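PDB 2YV7: chloride intracellular channel Clic from Drosophila melanogaster, which is thought to pass from a soluble form into membranes and to form chloride channels there, with an activity that depends on pH. Local coordinates for residues S30-D33 and G34-G38; E80-H83 and P84-I88; E98-E101 and R102-K106; V130-K133 and L134-K138; F165-D169 and T170-F174. One frame throughout, in Å; residues are numbered along the deposited sequence.

Contact 1: residues S30-D33 and G34-G38; sequences STID and GRRKG
Ser30 and Arg36 pin the two ends of a tight loop together, Ser30 N donating to Arg36 O at 2.8 Å, while further inside the turn Gly34 N reaches Ser30 O at 2.9 Å. Gly34 itself has a positive phi of 71°, where a CB would run into Asp33 O. The side chain doing most of the work is Asp33. Its CG sits between the backbone N and the carbonyl carbon (chi1 85°), which folds the carboxylate back over the residues that follow. OD1 then takes two backbone N-H groups: Arg35 N at 2.6 Å, coming from above the carboxylate plane, and Arg36 N at 2.9 Å, on the syn lone pair. OD2 rests on the aliphatic part of Arg36, 3.3 Å from CG. Asp33 CG lies over one face of the Arg36 guanidinium, and OD2 stands well out of its plane, so the long salt bridge to NH1 (3.8 Å) is one of charge alone. Arg36 NE turns instead to Asp226 of helix 224-235, in a salt bridge, and Asp226 also hydrogen-bonds Ser30 OG. Ile32 CG2 packs against Arg36 NH2. An alanine at Asp33 would take away the carboxylate and would probably leave Arg35 N and Arg36 N without their shared acceptor. Ser30 OG accepts from Ile32 N at 3.0 Å. The result is an ST turn running into an Asx turn, in the loop that leads from the first strand to the first helix of the thioredoxin-like domain.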
loop_
_atom_site.group_PDB
_atom_site.type_symbol
_atom_site.label_atom_id
_atom_site.label_comp_id
_atom_site.label_asym_id
_atom_site.label_seq_id
_atom_site.Cartn_x
_atom_site.Cartn_y
_atom_site.Cartn_z
ATOM N N SER A 30 1.561 -8.849 -11.401
ATOM C CA SER A 30 2.950 -8.729 -11.758
ATOM C C SER A 30 3.117 -8.778 -13.269
ATOM O O SER A 30 2.538 -9.604 -13.954
ATOM C CB SER A 30 3.705 -9.899 -11.137
ATOM O OG SER A 30 5.005 -10.048 -11.678
ATOM N N THR A 31 3.974 -7.896 -13.717
ATOM C CA THR A 31 4.384 -7.713 -15.071
ATOM C C THR A 31 5.557 -8.636 -15.391
ATOM O O THR A 31 6.023 -8.668 -16.511
ATOM C CB THR A 31 4.818 -6.257 -15.215
ATOM O OG1 THR A 31 5.520 -5.855 -14.010
ATOM C CG2 THR A 31 3.570 -5.360 -15.404
ATOM N N ILE A 32 6.020 -9.396 -14.409
ATOM C CA ILE A 32 7.036 -10.429 -14.654
ATOM C C ILE A 32 6.396 -11.775 -14.968
ATOM O O ILE A 32 6.744 -12.404 -15.973
ATOM C CB ILE A 32 8.012 -10.588 -13.479
ATOM C CG1 ILE A 32 8.876 -9.328 -13.336
ATOM C CG2 ILE A 32 8.939 -11.837 -13.660
ATOM C CD1 ILE A 32 9.540 -9.202 -11.981
ATOM N N ASP A 33 5.477 -12.239 -14.132
ATOM C CA ASP A 33 4.910 -13.562 -14.378
ATOM C C ASP A 33 3.404 -13.602 -14.674
ATOM O O ASP A 33 2.858 -14.652 -14.990
ATOM C CB ASP A 33 5.261 -14.508 -13.239
ATOM C CG ASP A 33 4.299 -14.401 -12.070
ATOM O OD1 ASP A 33 3.499 -13.411 -12.012
ATOM O OD2 ASP A 33 4.340 -15.346 -11.242
ATOM N N GLY A 34 2.739 -12.472 -14.531
ATOM C CA GLY A 34 1.316 -12.398 -14.773
ATOM C C GLY A 34 0.424 -13.090 -13.760
ATOM O O GLY A 34 -0.785 -13.136 -13.948
ATOM N N ARG A 35 1.009 -13.624 -12.691
ATOM C CA ARG A 35 0.241 -14.339 -11.679
ATOM C C ARG A 35 0.377 -13.757 -10.273
ATOM O O ARG A 35 -0.595 -13.677 -9.545
ATOM C CB ARG A 35 0.639 -15.808 -11.644
ATOM C CG ARG A 35 0.467 -16.542 -12.946
ATOM C CD ARG A 35 0.967 -17.962 -12.813
ATOM N NE ARG A 35 0.802 -18.717 -14.043
ATOM C CZ ARG A 35 1.783 -18.938 -14.901
ATOM N NH1 ARG A 35 2.994 -18.463 -14.650
ATOM N NH2 ARG A 35 1.554 -19.632 -16.005
ATOM N N ARG A 36 1.594 -13.389 -9.887
ATOM C CA ARG A 36 1.831 -12.779 -8.584
ATOM C C ARG A 36 1.119 -11.437 -8.507
ATOM O O ARG A 36 0.906 -10.793 -9.517
ATOM C CB ARG A 36 3.321 -12.554 -8.356
ATOM C CG ARG A 36 4.141 -13.790 -8.336
ATOM C CD ARG A 36 5.467 -13.540 -7.680
ATOM N NE ARG A 36 6.298 -12.641 -8.460
ATOM C CZ ARG A 36 7.254 -13.050 -9.278
ATOM N NH1 ARG A 36 7.474 -14.341 -9.416
ATOM N NH2 ARG A 36 7.974 -12.180 -9.955
ATOM N N LYS A 37 0.768 -11.007 -7.306
ATOM C CA LYS A 37 0.231 -9.650 -7.182
ATOM C C LYS A 37 1.251 -8.640 -7.739
ATOM O O LYS A 37 2.448 -8.854 -7.583
ATOM C CB LYS A 37 -0.087 -9.343 -5.750
ATOM C CG LYS A 37 1.076 -9.336 -4.841
ATOM C CD LYS A 37 0.611 -9.191 -3.393
ATOM C CE LYS A 37 -0.256 -10.362 -2.944
ATOM N NZ LYS A 37 0.600 -11.559 -2.718
ATOM N N GLY A 38 0.789 -7.537 -8.334
ATOM C CA GLY A 38 1.697 -6.518 -8.897
ATOM C C GLY A 38 1.965 -5.422 -7.859
ATOM O O GLY A 38 1.630 -5.563 -6.676
#

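Contact 2: residues E80-H83 and P84-I88; sequences EATH and PPILI. With CA (calcium ion), chain B.
The calcium site is built where the chain enters strand 86-89, and His83 and Pro85 supply two of its ligands from the backbone. His83 O and Pro85 O each bind the calcium ion at 2.6 Å; these two carbonyl oxygens are 3.5 Å apart, with Pro84 bridging them along the chain. Leu95 O is a further ligand, and Asn97 also belongs to the site. The His83 imidazole plays no part in the binding: the ring leads away from the following residues, and the side chain touches Lys28 and Met68. Thr82 turns its hydroxyl inward, OG1 being anti to the backbone N (chi1 164°), and from there makes a weak hydrogen bond to His83 O. That oxygen therefore serves both the metal and the hydroxyl, whereas Thr82 OG1 itself stays 4.0 Å from the calcium ion. Ile86 comes back to meet Thr82 tip to tip, with CG1 4.1 Å from Thr82 OG1 and CD1 3.9 Å from Thr82 O, so an apolar branch lies beside the ion-binding turn. Pro85 faces the other way, onto Phe42, Cys43 and Tyr46 of helix 41-55. The peptide bond before Pro85 is cis, which gives the chain its bend here; a cis-proline just ahead of this strand is a hallmark of the thioredoxin and GST folds.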
loop_
_atom_site.group_PDB
_atom_site.type_symbol
_atom_site.label_atom_id
_atom_site.label_comp_id
_atom_site.label_asym_id
_atom_site.label_seq_id
_atom_site.Cartn_x
_atom_site.Cartn_y
_atom_site.Cartn_z
ATOM N N GLU A 80 -14.612 -2.554 -19.328
ATOM C CA GLU A 80 -14.123 -1.752 -20.454
ATOM C C GLU A 80 -12.732 -1.156 -20.190
ATOM O O GLU A 80 -11.748 -1.890 -20.065
ATOM C CB GLU A 80 -15.129 -0.660 -20.864
ATOM C CG GLU A 80 -16.031 -1.031 -22.038
ATOM C CD GLU A 80 -16.490 0.194 -22.836
ATOM O OE1 GLU A 80 -15.703 1.169 -22.959
ATOM O OE2 GLU A 80 -17.634 0.177 -23.347
ATOM N N ALA A 81 -12.664 0.170 -20.107
ATOM C CA ALA A 81 -11.386 0.874 -20.129
ATOM C C ALA A 81 -10.779 1.121 -18.733
ATOM O O ALA A 81 -9.728 1.767 -18.607
ATOM C CB ALA A 81 -11.531 2.186 -20.895
ATOM N N THR A 82 -11.431 0.601 -17.695
ATOM C CA THR A 82 -10.988 0.857 -16.324
ATOM C C THR A 82 -9.915 -0.135 -15.822
ATOM O O THR A 82 -10.041 -1.363 -15.968
ATOM C CB THR A 82 -12.179 1.014 -15.345
ATOM O OG1 THR A 82 -11.718 0.886 -13.991
ATOM C CG2 THR A 82 -13.253 -0.027 -15.627
ATOM N N HIS A 83 -8.859 0.441 -15.253
ATOM C CA HIS A 83 -7.756 -0.296 -14.635
ATOM C C HIS A 83 -8.047 -0.706 -13.190
ATOM O O HIS A 83 -8.746 0.021 -12.476
ATOM C CB HIS A 83 -6.514 0.598 -14.625
ATOM C CG HIS A 83 -5.820 0.667 -15.943
ATOM N ND1 HIS A 83 -6.253 1.483 -16.966
ATOM C CD2 HIS A 83 -4.735 0.012 -16.416
ATOM C CE1 HIS A 83 -5.455 1.339 -18.010
ATOM N NE2 HIS A 83 -4.524 0.452 -17.703
ATOM N N PRO A 84 -7.506 -1.866 -12.755
ATOM C CA PRO A 84 -7.560 -2.206 -11.332
ATOM C C PRO A 84 -6.976 -1.064 -10.478
ATOM O O PRO A 84 -6.228 -0.220 -11.004
ATOM C CB PRO A 84 -6.757 -3.517 -11.254
ATOM C CG PRO A 84 -7.015 -4.107 -12.647
ATOM C CD PRO A 84 -6.835 -2.931 -13.530
ATOM N N PRO A 85 -7.354 -0.995 -9.187
ATOM C CA PRO A 85 -8.268 -1.925 -8.549
ATOM C C PRO A 85 -9.709 -1.612 -8.908
ATOM O O PRO A 85 -10.056 -0.479 -9.253
ATOM C CB PRO A 85 -8.093 -1.646 -7.063
ATOM C CG PRO A 85 -7.659 -0.226 -7.006
ATOM C CD PRO A 85 -6.865 0.040 -8.247
ATOM N N ILE A 86 -10.511 -2.649 -8.791
ATOM C CA ILE A 86 -11.955 -2.585 -8.976
ATOM C C ILE A 86 -12.543 -3.354 -7.837
ATOM O O ILE A 86 -12.090 -4.460 -7.526
ATOM C CB ILE A 86 -12.350 -3.247 -10.335
ATOM C CG1 ILE A 86 -11.891 -2.366 -11.497
ATOM C CG2 ILE A 86 -13.886 -3.539 -10.334
ATOM C CD1 ILE A 86 -11.674 -3.110 -12.842
ATOM N N LEU A 87 -13.573 -2.793 -7.173
ATOM C CA LEU A 87 -14.148 -3.440 -5.997
ATOM C C LEU A 87 -15.573 -3.945 -6.354
ATOM O O LEU A 87 -16.360 -3.182 -6.883
ATOM C CB LEU A 87 -14.231 -2.470 -4.808
ATOM C CG LEU A 87 -14.820 -2.889 -3.460
ATOM C CD1 LEU A 87 -14.436 -1.940 -2.359
ATOM C CD2 LEU A 87 -16.374 -2.979 -3.469
ATOM N N ILE A 88 -15.825 -5.227 -6.132
ATOM C CA ILE A 88 -17.129 -5.826 -6.534
ATOM C C ILE A 88 -17.815 -6.272 -5.264
ATOM O O ILE A 88 -17.297 -7.103 -4.503
ATOM C CB ILE A 88 -17.008 -7.002 -7.560
ATOM C CG1 ILE A 88 -16.160 -6.610 -8.780
ATOM C CG2 ILE A 88 -18.433 -7.447 -8.031
ATOM C CD1 ILE A 88 -16.011 -7.724 -9.809
HETATM CA CA CA B . -9.648 1.691 -10.629
#

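Contact 3: residues E98-E101 and R102-K106; sequences EKIE and RHIMK
Arg102 N donates to Glu98 O at 3.2 Å, the first and longest of four successive i to i+4 bonds that use up the carbonyls of residues 98 to 101. His103 N follows with Lys99 O at 2.8 Å, then Ile104 N with Ile100 O and Met105 N with Glu101 O, both at 2.9 Å. Arg102 O is taken in turn by Lys106 N. Ile100 O has an apolar neighbour as well: Ile104 CG1, anti to its own carbonyl carbon (chi1 -64°), swings back to lie 3.2 Å from it. The same turn brings Ile104 CD1 to 4.0 Å from Ile100 CG2. This pair marks the inner side of helix 97-107, which in the thioredoxin-like fold packs on the sheet next to helix 41-55; both isoleucines touch Leu87, Ile100 also meets Tyr46, and Ile104 meets Leu50. Glu101 extends to another side, and its OE2 is hydrogen-bonded to Tyr46 OH. Glu45 brings a second carboxylate close to that oxygen, an arrangement that may make one of the two hold a proton more readily.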
loop_
_atom_site.group_PDB
_atom_site.type_symbol
_atom_site.label_atom_id
_atom_site.label_comp_id
_atom_site.label_asym_id
_atom_site.label_seq_id
_atom_site.Cartn_x
_atom_site.Cartn_y
_atom_site.Cartn_z
ATOM N N GLU A 98 -11.333 6.840 -6.079
ATOM C CA GLU A 98 -11.959 7.701 -5.065
ATOM C C GLU A 98 -13.299 7.144 -4.614
ATOM O O GLU A 98 -13.658 7.261 -3.429
ATOM C CB GLU A 98 -12.119 9.150 -5.547
ATOM C CG GLU A 98 -12.400 10.125 -4.395
ATOM C CD GLU A 98 -12.341 11.587 -4.804
ATOM O OE1 GLU A 98 -11.831 11.897 -5.908
ATOM O OE2 GLU A 98 -12.812 12.430 -4.009
ATOM N N LYS A 99 -14.018 6.508 -5.534
ATOM C CA LYS A 99 -15.329 5.898 -5.206
ATOM C C LYS A 99 -15.192 4.584 -4.447
ATOM O O LYS A 99 -16.025 4.292 -3.606
ATOM C CB LYS A 99 -16.229 5.737 -6.440
ATOM C CG LYS A 99 -16.407 7.018 -7.236
ATOM C CD LYS A 99 -17.475 6.881 -8.312
ATOM C CE LYS A 99 -17.452 8.109 -9.217
ATOM N NZ LYS A 99 -18.685 8.173 -10.047
ATOM N N ILE A 100 -14.123 3.815 -4.723
ATOM C CA ILE A 100 -13.805 2.630 -3.937
ATOM C C ILE A 100 -13.591 2.990 -2.490
ATOM O O ILE A 100 -14.140 2.348 -1.599
ATOM C CB ILE A 100 -12.565 1.855 -4.509
ATOM C CG1 ILE A 100 -12.880 1.362 -5.939
ATOM C CG2 ILE A 100 -12.138 0.738 -3.549
ATOM C CD1 ILE A 100 -11.748 0.653 -6.681
ATOM N N GLU A 101 -12.775 4.030 -2.231
ATOM C CA GLU A 101 -12.616 4.522 -0.836
ATOM C C GLU A 101 -13.916 4.885 -0.170
ATOM O O GLU A 101 -14.221 4.419 0.941
ATOM C CB GLU A 101 -11.715 5.767 -0.789
ATOM C CG GLU A 101 -10.340 5.384 -0.945
ATOM C CD GLU A 101 -9.274 6.438 -0.545
ATOM O OE1 GLU A 101 -9.482 7.360 0.298
ATOM O OE2 GLU A 101 -8.186 6.267 -1.094
ATOM N N ARG A 102 -14.665 5.739 -0.858
ATOM C CA ARG A 102 -15.936 6.238 -0.384
ATOM C C ARG A 102 -16.837 5.055 -0.093
ATOM O O ARG A 102 -17.475 5.032 0.946
ATOM C CB ARG A 102 -16.541 7.205 -1.420
ATOM C CG ARG A 102 -17.460 8.283 -0.860
ATOM C CD ARG A 102 -17.521 9.495 -1.805
ATOM N NE ARG A 102 -18.089 10.684 -1.151
ATOM C CZ ARG A 102 -19.238 11.284 -1.488
ATOM N NH1 ARG A 102 -19.979 10.834 -2.505
ATOM N NH2 ARG A 102 -19.644 12.356 -0.807
ATOM N N HIS A 103 -16.837 4.049 -0.973
ATOM C CA HIS A 103 -17.667 2.840 -0.768
ATOM C C HIS A 103 -17.246 2.032 0.456
ATOM O O HIS A 103 -18.085 1.589 1.239
ATOM C CB HIS A 103 -17.647 1.946 -1.999
ATOM C CG HIS A 103 -18.661 0.854 -1.964
ATOM N ND1 HIS A 103 -18.402 -0.382 -1.411
ATOM C CD2 HIS A 103 -19.955 0.825 -2.378
ATOM C CE1 HIS A 103 -19.479 -1.141 -1.518
ATOM N NE2 HIS A 103 -20.436 -0.431 -2.090
ATOM N N ILE A 104 -15.933 1.847 0.647
ATOM C CA ILE A 104 -15.451 1.130 1.802
ATOM C C ILE A 104 -15.882 1.858 3.051
ATOM O O ILE A 104 -16.428 1.231 3.965
ATOM C CB ILE A 104 -13.881 0.931 1.777
ATOM C CG1 ILE A 104 -13.539 0.060 0.576
ATOM C CG2 ILE A 104 -13.388 0.231 3.093
ATOM C CD1 ILE A 104 -12.019 -0.137 0.355
ATOM N N MET A 105 -15.695 3.176 3.065
ATOM C CA MET A 105 -16.011 3.991 4.248
ATOM C C MET A 105 -17.501 3.991 4.584
ATOM O O MET A 105 -17.880 3.853 5.737
ATOM C CB MET A 105 -15.602 5.450 4.028
ATOM C CG MET A 105 -16.157 6.368 5.082
ATOM S SD MET A 105 -15.440 8.009 5.001
ATOM C CE MET A 105 -16.050 8.663 3.447
ATOM N N LYS A 106 -18.330 4.189 3.573
ATOM C CA LYS A 106 -19.758 4.400 3.802
ATOM C C LYS A 106 -20.588 3.123 3.802
ATOM O O LYS A 106 -21.505 2.987 4.610
ATOM C CB LYS A 106 -20.294 5.428 2.813
ATOM C CG LYS A 106 -19.694 6.815 3.061
ATOM C CD LYS A 106 -19.987 7.795 1.928
ATOM C CE LYS A 106 -19.681 9.230 2.350
ATOM N NZ LYS A 106 -20.614 9.724 3.420
#

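Contact 4: residues V130-K133 and L134-K138; sequences VKLK and LMLVK
Leu132 and Leu136 meet without any ring, amide or carboxylate between them, so the flat groups here are the peptide units of helix 128-136, met at their carbonyl oxygens. Leu134 N donates to Val130 O at 2.9 Å, Met135 N to Lys131 O at 3.2 Å, and Leu136 N to Leu132 O, also at 3.2 Å. Two weak bonds add to these: Met135 N also leans on Leu132 O, and Leu136 N on Lys133 O at 3.3 Å, so each of the last two donors is shared between the carbonyls three and four residues back. On the buried side Leu132 and Leu136 cross obliquely, with Leu132 CD1 3.8 Å from Leu136 CD2. Their first torsions differ in a way that brings them together: Leu132 has CG anti to the backbone N (chi1 173°), leaning forward along the helix, while Leu136 has CG anti to the carbonyl carbon (chi1 -63°), leaning back. Tyr231 of helix 224-235 touches both leucines. Putting an alanine at Leu136 would probably open a gap beside Leu132 CD1 and leave Tyr231 with less to pack on. Met135 packs on Leu147 of helix 141-161 and Val193 of helix 173-193. On the surface Val130 CG2 lies 4.3 Å from Leu134 CG. Backbone N-H and C=O groups satisfy one another within the helix, which leaves the apolar Leu132 and Leu136 to pack against the neighbouring helices.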
loop_
_atom_site.group_PDB
_atom_site.type_symbol
_atom_site.label_atom_id
_atom_site.label_comp_id
_atom_site.label_asym_id
_atom_site.label_seq_id
_atom_site.Cartn_x
_atom_site.Cartn_y
_atom_site.Cartn_z
ATOM N N VAL A 130 4.719 11.530 -5.137
ATOM C CA VAL A 130 5.381 12.243 -6.242
ATOM C C VAL A 130 6.874 12.529 -5.917
ATOM O O VAL A 130 7.735 12.491 -6.797
ATOM C CB VAL A 130 4.616 13.519 -6.648
ATOM C CG1 VAL A 130 4.660 14.479 -5.562
ATOM C CG2 VAL A 130 5.212 14.106 -7.898
ATOM N N LYS A 131 7.205 12.709 -4.620
ATOM C CA LYS A 131 8.565 12.931 -4.226
ATOM C C LYS A 131 9.447 11.727 -4.560
ATOM O O LYS A 131 10.583 11.923 -5.000
ATOM C CB LYS A 131 8.680 13.302 -2.736
ATOM C CG LYS A 131 8.013 14.693 -2.517
ATOM C CD LYS A 131 8.013 15.140 -1.093
ATOM C CE LYS A 131 6.875 16.239 -0.950
ATOM N NZ LYS A 131 6.761 16.682 0.455
ATOM N N LEU A 132 8.924 10.516 -4.332
ATOM C CA LEU A 132 9.649 9.287 -4.721
ATOM C C LEU A 132 9.808 9.233 -6.193
ATOM O O LEU A 132 10.911 9.067 -6.708
ATOM C CB LEU A 132 8.950 8.029 -4.169
ATOM C CG LEU A 132 9.594 6.727 -4.718
ATOM C CD1 LEU A 132 11.057 6.570 -4.319
ATOM C CD2 LEU A 132 8.771 5.454 -4.346
ATOM N N LYS A 133 8.716 9.414 -6.926
ATOM C CA LYS A 133 8.836 9.474 -8.384
ATOM C C LYS A 133 9.926 10.402 -8.921
ATOM O O LYS A 133 10.681 10.015 -9.814
ATOM C CB LYS A 133 7.463 9.830 -9.014
ATOM C CG LYS A 133 6.539 8.666 -8.851
ATOM C CD LYS A 133 5.321 8.750 -9.740
ATOM C CE LYS A 133 4.417 9.873 -9.353
ATOM N NZ LYS A 133 2.978 9.560 -9.720
ATOM N N LEU A 134 10.006 11.615 -8.398
ATOM C CA LEU A 134 10.971 12.581 -8.935
ATOM C C LEU A 134 12.410 12.171 -8.635
ATOM O O LEU A 134 13.343 12.467 -9.403
ATOM C CB LEU A 134 10.664 13.931 -8.335
ATOM C CG LEU A 134 9.347 14.582 -8.778
ATOM C CD1 LEU A 134 9.343 15.865 -8.042
ATOM C CD2 LEU A 134 9.265 14.830 -10.312
ATOM N N MET A 135 12.612 11.510 -7.498
ATOM C CA MET A 135 13.943 11.064 -7.081
ATOM C C MET A 135 14.451 9.962 -7.973
ATOM O O MET A 135 15.660 9.844 -8.267
ATOM C CB MET A 135 13.802 10.448 -5.691
ATOM C CG MET A 135 13.818 11.309 -4.616
ATOM S SD MET A 135 13.673 10.116 -3.262
ATOM C CE MET A 135 15.120 9.102 -3.451
ATOM N N LEU A 136 13.533 9.145 -8.459
ATOM C CA LEU A 136 13.946 7.967 -9.234
ATOM C C LEU A 136 14.394 8.297 -10.675
ATOM O O LEU A 136 15.041 7.483 -11.306
ATOM C CB LEU A 136 12.794 6.957 -9.332
ATOM C CG LEU A 136 12.294 6.325 -7.998
ATOM C CD1 LEU A 136 11.180 5.335 -8.269
ATOM C CD2 LEU A 136 13.365 5.648 -7.225
ATOM N N VAL A 137 13.999 9.463 -11.166
ATOM C CA VAL A 137 14.306 9.949 -12.509
ATOM C C VAL A 137 15.783 9.772 -12.832
ATOM O O VAL A 137 16.116 9.388 -13.946
ATOM C CB VAL A 137 13.914 11.439 -12.665
ATOM C CG1 VAL A 137 14.486 12.052 -13.988
ATOM C CG2 VAL A 137 12.376 11.628 -12.561
ATOM N N LYS A 138 16.640 10.118 -11.859
ATOM C CA LYS A 138 18.085 9.856 -11.882
ATOM C C LYS A 138 18.657 10.247 -10.526
ATOM O O LYS A 138 17.971 10.923 -9.781
ATOM C CB LYS A 138 18.763 10.718 -12.930
ATOM C CG LYS A 138 18.877 12.148 -12.531
ATOM C CD LYS A 138 19.983 12.824 -13.337
ATOM C CE LYS A 138 19.384 13.573 -14.476
ATOM N NZ LYS A 138 18.356 14.524 -13.956
#

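Contact 5: residues F165-D169 and T170-F174; sequences FLTGD and TMCCF
Phe165 and Met171 close the loop that leads to the N-cap of helix 173-193. Cys172 holds the N-cap position, its SG accepting a weak bond from Phe174 N, while Asp175 accepts from Cys172 N with one oxygen and from Leu166 N with the other; this recalls the N-capping box of the GST fold. Among the aromatic contacts, Met171 lies over one face of the Phe165 ring. Its CG makes a CH-pi contact 3.9 Å from the ring centroid, 10° off the normal, and its SD a Met-aromatic contact at 3.8 Å, displaced toward CD1 and CE1. Bends at chi2 (-80°) and chi3 curl the chain so that CG and SD both lie over the ring. The apolar contacts lie at the helix start: Leu166 CD1 sits 3.8 Å from Phe174 CB, and Thr167 CG2 comes to the edge of the Phe174 ring, with Val121 of helix 119-125 touching all three residues. A water also bridges the two segments, accepting from Thr167 N at 3.0 Å and donating to Thr170 O at 2.8 Å. Thr167 CG2 ends 3.6 Å from Cys172 SG.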
loop_
_atom_site.group_PDB
_atom_site.type_symbol
_atom_site.label_atom_id
_atom_site.label_comp_id
_atom_site.label_asym_id
_atom_site.label_seq_id
_atom_site.Cartn_x
_atom_site.Cartn_y
_atom_site.Cartn_z
ATOM N N PHE A 165 0.518 3.274 15.533
ATOM C CA PHE A 165 0.227 3.682 14.134
ATOM C C PHE A 165 -0.043 5.183 14.001
ATOM O O PHE A 165 0.116 5.930 14.961
ATOM C CB PHE A 165 -0.946 2.825 13.645
ATOM C CG PHE A 165 -0.654 1.356 13.683
ATOM C CD1 PHE A 165 0.300 0.791 12.840
ATOM C CD2 PHE A 165 -1.348 0.524 14.595
ATOM C CE1 PHE A 165 0.555 -0.584 12.859
ATOM C CE2 PHE A 165 -1.104 -0.866 14.600
ATOM C CZ PHE A 165 -0.158 -1.400 13.743
ATOM N N LEU A 166 -0.419 5.661 12.816
ATOM C CA LEU A 166 -0.440 7.113 12.625
ATOM C C LEU A 166 -1.456 7.844 13.545
ATOM O O LEU A 166 -1.240 8.985 13.910
ATOM C CB LEU A 166 -0.807 7.505 11.197
ATOM C CG LEU A 166 0.302 7.302 10.183
ATOM C CD1 LEU A 166 -0.238 7.239 8.770
ATOM C CD2 LEU A 166 1.337 8.483 10.291
ATOM N N THR A 167 -2.602 7.251 13.810
ATOM C CA THR A 167 -3.638 7.986 14.544
ATOM C C THR A 167 -3.948 7.338 15.896
ATOM O O THR A 167 -4.887 7.767 16.577
ATOM C CB THR A 167 -4.966 8.079 13.763
ATOM O OG1 THR A 167 -5.466 6.751 13.646
ATOM C CG2 THR A 167 -4.763 8.670 12.333
ATOM N N GLY A 168 -3.170 6.333 16.275
ATOM C CA GLY A 168 -3.381 5.568 17.531
ATOM C C GLY A 168 -2.800 4.173 17.500
ATOM O O GLY A 168 -1.933 3.886 16.665
ATOM N N ASP A 169 -3.272 3.270 18.377
ATOM C CA ASP A 169 -2.699 1.938 18.384
ATOM C C ASP A 169 -3.358 0.938 17.437
ATOM O O ASP A 169 -2.922 -0.190 17.383
ATOM C CB ASP A 169 -2.542 1.386 19.798
ATOM C CG ASP A 169 -1.697 2.310 20.709
ATOM O OD1 ASP A 169 -0.640 2.846 20.248
ATOM O OD2 ASP A 169 -2.086 2.499 21.909
ATOM N N THR A 170 -4.413 1.366 16.737
ATOM C CA THR A 170 -5.136 0.579 15.748
ATOM C C THR A 170 -4.858 1.145 14.345
ATOM O O THR A 170 -4.755 2.372 14.199
ATOM C CB THR A 170 -6.682 0.712 16.015
ATOM O OG1 THR A 170 -7.024 -0.040 17.180
ATOM C CG2 THR A 170 -7.539 0.208 14.837
ATOM N N MET A 171 -4.779 0.264 13.352
ATOM C CA MET A 171 -4.652 0.658 11.953
ATOM C C MET A 171 -5.817 1.492 11.486
ATOM O O MET A 171 -6.978 1.204 11.807
ATOM C CB MET A 171 -4.486 -0.579 11.046
ATOM C CG MET A 171 -3.180 -1.267 11.212
ATOM S SD MET A 171 -1.925 -0.355 10.270
ATOM C CE MET A 171 -2.535 -0.474 8.590
ATOM N N CYS A 172 -5.508 2.549 10.725
ATOM C CA CYS A 172 -6.549 3.228 9.966
ATOM C C CYS A 172 -6.211 3.356 8.475
ATOM O O CYS A 172 -5.129 2.912 7.986
ATOM C CB CYS A 172 -6.856 4.619 10.552
ATOM S SG CYS A 172 -5.504 5.738 10.294
ATOM N N CYS A 173 -7.121 3.978 7.753
ATOM C CA CYS A 173 -7.004 4.227 6.313
ATOM C C CYS A 173 -5.645 4.842 5.911
ATOM O O CYS A 173 -5.110 4.573 4.811
ATOM C CB CYS A 173 -8.162 5.093 5.776
ATOM S SG CYS A 173 -8.333 6.667 6.635
ATOM N N PHE A 174 -5.149 5.752 6.754
ATOM C CA PHE A 174 -3.939 6.510 6.403
ATOM C C PHE A 174 -2.729 5.603 6.473
ATOM O O PHE A 174 -1.782 5.788 5.708
ATOM C CB PHE A 174 -3.740 7.703 7.354
ATOM C CG PHE A 174 -4.901 8.720 7.302
ATOM C CD1 PHE A 174 -5.173 9.391 6.121
ATOM C CD2 PHE A 174 -5.649 9.005 8.430
ATOM C CE1 PHE A 174 -6.260 10.354 6.047
ATOM C CE2 PHE A 174 -6.715 9.919 8.355
ATOM C CZ PHE A 174 -6.984 10.599 7.183
HETATM O O HOH W 1 -3.696 4.621 13.022
#

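In the fold
Contacts 1, 2 and 3 follow one another through the thioredoxin-like N-terminal domain, and contacts 4 and 5 come later, in the helical part of the chain. Contacts 2 and 3 touch, their centres about 14 Å apart: Ile100 CD1 of helix 97-107 lies 3.3 Å from Pro85 O. Contact 1, about 17 Å from contact 2 between centres, reaches helix 224-235, the helix that also packs on contact 4. Contact 5 touches helix 41-55 through Met171. Such links join the N-terminal domain, thought to rearrange on membrane insertion, to the helices beyond it.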